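Local coordinates for protein domain of Unknown Function with a Cystatin-Like Fold (Nostoc punctiforme, PDB 2RGQ) that is of unknown function but adopts the cystatin-like fold of the SnoaL-like, NTF2-type family, at residues G80-T92 against S104-W118. Numbering follows the deposited sequence.
Sequences GNYDEATMESYLT and SAFVKDQVRKINGKW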
# COMPACT_ATOMS: atom_id res chain seq x y z
N GLY B 80 0.53 16.52 11.41
CA GLY B 80 1.42 17.65 11.47
C GLY B 80 0.80 18.88 10.87
O GLY B 80 -0.42 19.03 10.85
N ASN B 81 1.67 19.78 10.39
CA ASN B 81 1.24 21.03 9.80
C ASN B 81 1.99 21.20 8.47
O ASN B 81 2.62 20.23 7.96
CB ASN B 81 1.44 22.17 10.81
CG ASN B 81 2.90 22.50 11.08
OD1 ASN B 81 3.79 21.92 10.47
ND2 ASN B 81 3.16 23.48 11.98
N TYR B 82 2.03 22.44 7.95
CA TYR B 82 2.64 22.64 6.62
C TYR B 82 4.15 22.43 6.51
O TYR B 82 4.67 22.30 5.37
CB TYR B 82 2.32 24.04 6.08
CG TYR B 82 3.29 25.11 6.54
CD1 TYR B 82 3.29 25.53 7.85
CD2 TYR B 82 4.20 25.69 5.65
CE1 TYR B 82 4.18 26.54 8.27
CE2 TYR B 82 5.08 26.70 6.03
CZ TYR B 82 5.09 27.11 7.36
OH TYR B 82 5.97 28.10 7.76
N ASP B 83 4.88 22.37 7.63
CA ASP B 83 6.32 22.19 7.56
C ASP B 83 6.96 21.22 8.50
O ASP B 83 8.14 21.02 8.41
CB ASP B 83 7.02 23.55 7.63
CG ASP B 83 6.85 24.27 8.97
OD1 ASP B 83 6.09 23.79 9.82
OD2 ASP B 83 7.46 25.37 9.11
N GLU B 84 6.19 20.59 9.37
CA GLU B 84 6.69 19.56 10.28
C GLU B 84 5.60 18.52 10.45
O GLU B 84 4.43 18.85 10.71
CB GLU B 84 7.02 20.14 11.62
CG GLU B 84 8.04 21.28 11.60
CD GLU B 84 8.41 21.72 13.00
OE1 GLU B 84 9.29 21.05 13.58
OE2 GLU B 84 7.83 22.73 13.49
N ALA B 85 5.96 17.27 10.32
CA ALA B 85 4.97 16.20 10.44
C ALA B 85 5.64 14.91 10.87
O ALA B 85 6.88 14.80 10.93
CB ALA B 85 4.17 16.02 9.13
N THR B 86 4.79 13.96 11.26
CA THR B 86 5.21 12.64 11.65
C THR B 86 4.36 11.67 10.86
O THR B 86 3.20 11.95 10.58
CB THR B 86 5.07 12.40 13.18
OG1 THR B 86 3.70 12.55 13.56
CG2 THR B 86 5.91 13.37 13.95
N MSE B 87 4.99 10.60 10.40
CA MSE B 87 4.32 9.53 9.69
C MSE B 87 4.58 8.22 10.41
O MSE B 87 5.70 8.01 10.86
CB MSE B 87 4.85 9.42 8.25
CG MSE B 87 4.15 8.33 7.46
SE MSE B 87 4.54 8.37 5.57
CE MSE B 87 6.41 8.23 5.54
N GLU B 88 3.55 7.36 10.52
CA GLU B 88 3.69 5.99 11.03
C GLU B 88 3.26 5.11 9.87
O GLU B 88 2.33 5.43 9.15
CB GLU B 88 2.86 5.72 12.28
CG GLU B 88 3.11 6.70 13.39
CD GLU B 88 2.30 8.00 13.25
OE1 GLU B 88 1.06 7.95 13.08
OE2 GLU B 88 2.91 9.10 13.32
N SER B 89 3.91 3.97 9.69
CA SER B 89 3.59 3.11 8.58
C SER B 89 4.14 1.72 8.85
O SER B 89 4.86 1.52 9.83
CB SER B 89 4.18 3.66 7.29
OG SER B 89 5.61 3.57 7.25
N TYR B 90 3.81 0.80 7.95
CA TYR B 90 4.36 -0.52 8.00
C TYR B 90 5.32 -0.73 6.86
O TYR B 90 5.12 -0.17 5.81
CB TYR B 90 3.28 -1.57 7.85
CG TYR B 90 2.41 -1.82 9.06
CD1 TYR B 90 2.71 -1.28 10.31
CD2 TYR B 90 1.34 -2.68 8.95
CE1 TYR B 90 1.95 -1.62 11.42
CE2 TYR B 90 0.59 -3.03 10.05
CZ TYR B 90 0.89 -2.47 11.28
OH TYR B 90 0.16 -2.78 12.38
N LEU B 91 6.27 -1.62 7.10
CA LEU B 91 7.24 -2.06 6.13
C LEU B 91 7.12 -3.56 6.09
O LEU B 91 7.12 -4.22 7.15
CB LEU B 91 8.66 -1.66 6.51
CG LEU B 91 9.82 -2.09 5.61
CD1 LEU B 91 9.63 -1.55 4.22
CD2 LEU B 91 11.17 -1.65 6.22
N THR B 92 6.88 -4.11 4.89
CA THR B 92 6.92 -5.56 4.69
C THR B 92 7.96 -5.84 3.60
O THR B 92 8.05 -5.09 2.62
CB THR B 92 5.54 -6.13 4.35
OG1 THR B 92 4.96 -5.36 3.28
CG2 THR B 92 4.64 -6.06 5.60
N SER B 104 9.43 -7.77 8.40
CA SER B 104 8.46 -6.68 8.53
C SER B 104 8.90 -5.72 9.62
O SER B 104 9.75 -6.05 10.43
CB SER B 104 7.05 -7.20 8.83
OG SER B 104 6.93 -7.93 10.05
N ALA B 105 8.30 -4.55 9.65
CA ALA B 105 8.65 -3.55 10.63
C ALA B 105 7.60 -2.50 10.76
O ALA B 105 6.76 -2.33 9.85
CB ALA B 105 10.00 -2.89 10.28
N PHE B 106 7.62 -1.84 11.91
CA PHE B 106 6.80 -0.67 12.14
C PHE B 106 7.80 0.48 11.94
O PHE B 106 8.90 0.40 12.40
CB PHE B 106 6.22 -0.68 13.54
CG PHE B 106 5.56 0.61 13.91
CD1 PHE B 106 4.31 0.90 13.45
CD2 PHE B 106 6.22 1.54 14.72
CE1 PHE B 106 3.69 2.10 13.78
CE2 PHE B 106 5.59 2.75 15.04
CZ PHE B 106 4.32 3.01 14.56
N VAL B 107 7.39 1.52 11.24
CA VAL B 107 8.26 2.65 10.92
C VAL B 107 7.67 3.96 11.39
O VAL B 107 6.52 4.27 11.10
CB VAL B 107 8.57 2.69 9.39
CG1 VAL B 107 9.55 3.80 9.05
CG2 VAL B 107 9.13 1.38 8.91
N LYS B 108 8.49 4.77 12.09
CA LYS B 108 8.07 6.09 12.53
C LYS B 108 9.01 7.12 11.88
O LYS B 108 10.22 7.04 12.07
CB LYS B 108 8.12 6.23 14.05
CG LYS B 108 7.43 7.51 14.50
CD LYS B 108 7.74 7.93 15.94
CE LYS B 108 7.52 9.46 16.06
NZ LYS B 108 8.48 10.25 15.18
N ASP B 109 8.43 8.08 11.17
CA ASP B 109 9.19 9.13 10.46
C ASP B 109 8.87 10.52 10.98
O ASP B 109 7.72 10.83 11.26
CB ASP B 109 8.90 9.10 8.96
CG ASP B 109 9.34 7.81 8.30
OD1 ASP B 109 10.54 7.48 8.48
OD2 ASP B 109 8.55 7.17 7.54
N GLN B 110 9.90 11.33 11.21
CA GLN B 110 9.72 12.75 11.48
C GLN B 110 10.18 13.39 10.17
O GLN B 110 11.31 13.09 9.69
CB GLN B 110 10.60 13.24 12.61
CG GLN B 110 10.32 12.60 13.95
CD GLN B 110 11.29 13.07 15.02
OE1 GLN B 110 12.17 13.89 14.76
NE2 GLN B 110 11.13 12.54 16.23
N VAL B 111 9.34 14.25 9.59
CA VAL B 111 9.62 14.86 8.31
C VAL B 111 9.52 16.39 8.46
O VAL B 111 8.90 16.88 9.39
CB VAL B 111 8.72 14.39 7.18
CG1 VAL B 111 8.96 12.85 6.90
CG2 VAL B 111 7.24 14.78 7.46
N ARG B 112 10.21 17.08 7.58
CA ARG B 112 10.25 18.55 7.61
C ARG B 112 10.30 19.12 6.21
O ARG B 112 10.94 18.55 5.31
CB ARG B 112 11.47 19.00 8.39
CG ARG B 112 11.60 20.52 8.65
CD ARG B 112 12.84 20.81 9.45
NE ARG B 112 12.81 20.12 10.76
CZ ARG B 112 13.87 19.81 11.51
NH1 ARG B 112 15.06 20.14 11.15
NH2 ARG B 112 13.72 19.21 12.66
N LYS B 113 9.61 20.25 6.04
CA LYS B 113 9.63 20.98 4.77
C LYS B 113 10.77 21.98 4.88
O LYS B 113 10.75 22.85 5.74
CB LYS B 113 8.32 21.65 4.52
CG LYS B 113 8.24 22.40 3.23
CD LYS B 113 6.87 22.97 2.97
CE LYS B 113 5.89 21.91 2.54
NZ LYS B 113 4.46 22.44 2.65
N ILE B 114 11.77 21.82 4.01
CA ILE B 114 12.96 22.66 3.93
C ILE B 114 13.08 23.20 2.49
O ILE B 114 13.09 22.45 1.53
CB ILE B 114 14.25 21.89 4.35
CG1 ILE B 114 14.01 21.09 5.64
CG2 ILE B 114 15.43 22.86 4.48
CD1 ILE B 114 15.21 20.26 6.15
N ASN B 115 13.15 24.54 2.37
CA ASN B 115 13.19 25.20 1.07
C ASN B 115 12.11 24.67 0.12
O ASN B 115 12.35 24.42 -1.07
CB ASN B 115 14.57 25.09 0.43
CG ASN B 115 15.69 25.53 1.35
OD1 ASN B 115 15.59 26.48 2.12
ND2 ASN B 115 16.78 24.84 1.25
N GLY B 116 10.92 24.45 0.68
CA GLY B 116 9.76 24.03 -0.05
C GLY B 116 9.55 22.58 -0.39
O GLY B 116 8.58 22.27 -1.11
N LYS B 117 10.42 21.71 0.10
CA LYS B 117 10.35 20.29 -0.16
C LYS B 117 10.40 19.50 1.12
O LYS B 117 11.15 19.87 2.03
CB LYS B 117 11.57 19.93 -1.00
CG LYS B 117 11.68 18.48 -1.41
CD LYS B 117 12.63 18.38 -2.61
CE LYS B 117 12.98 16.94 -2.93
NZ LYS B 117 11.82 16.10 -3.26
N TRP B 118 9.70 18.35 1.14
CA TRP B 118 9.70 17.49 2.33
C TRP B 118 10.90 16.56 2.31
O TRP B 118 11.30 16.03 1.24
CB TRP B 118 8.44 16.65 2.46
CG TRP B 118 7.23 17.44 2.75
CD1 TRP B 118 6.35 17.91 1.85
CD2 TRP B 118 6.77 17.85 4.04
NE1 TRP B 118 5.32 18.56 2.50
CE2 TRP B 118 5.57 18.56 3.84
CE3 TRP B 118 7.27 17.71 5.33
CZ2 TRP B 118 4.84 19.13 4.91
CZ3 TRP B 118 6.55 18.26 6.41
CH2 TRP B 118 5.35 18.97 6.19
O HOH W 1 10.57 18.97 12.37
O HOH W 2 6.48 6.02 8.59
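Ala-85 and Val-111 trade two backbone hydrogen bonds, and the same reciprocal pair of hydrogen bonds recurs at Met-87 with Asp-109, Ser-89 with Val-107 and Leu-91 with Ala-105. A ninth bond, Lys-113 N to Asp-83 O (2.9 Å), ends the ladder. Between the rungs CA-H...O contacts fill in, such as Thr-86 CA to Asp-109 O at 3.1 Å.

Past the ladder, Lys-113 bends at chi3 (-75°) and drops its NZ onto Tyr-82 O (2.7 Å), in the carbonyl plane, while its CE lies over one face of the Trp-118 indole, toward the rim. Asp-8 of helix 6-25 forms a salt bridge with the same NZ and accepts a bond from Trp-118 NE1. A methionine in place of Lys-113 would probably leave Tyr-82 O without this donor and Asp-8 without its ammonium partner. Within the turn ahead of strand 84-92, Asn-81 OD1 accepts from two backbone N-H groups, Asp-83 N (an Asx turn) from above its carbonyl plane and Glu-84 N nearly head-on.

These two strands, 84-95 and 101-114, make a long antiparallel hairpin within the curved sheet of the cystatin-like fold. Leu-91, Val-111 and Trp-118 pack against helix 6-25; Leu-91 CB also meets Val-107 CG2 at 3.9 Å, and Ala-85 CB meets Val-111 CG2.

On the other face, Phe-106 has CG anti to its backbone N (chi1 171°), which swings the ring across the hairpin: CZ lies 3.8 Å from Glu-88 CB, and CD1 meets the edge of Tyr-90 at CE1. Tyr-90 OH bonds to Asp-24 of the second subunit.

Two waters bridge polar side chains across the strands. One molecule donates to Glu-84 OE1 and accepts from Arg-112 NE; another joins Ser-89 OG to Asp-109 OD2 (2.6 Å to the carboxylate), whose OD1 forms a salt bridge with Arg-123.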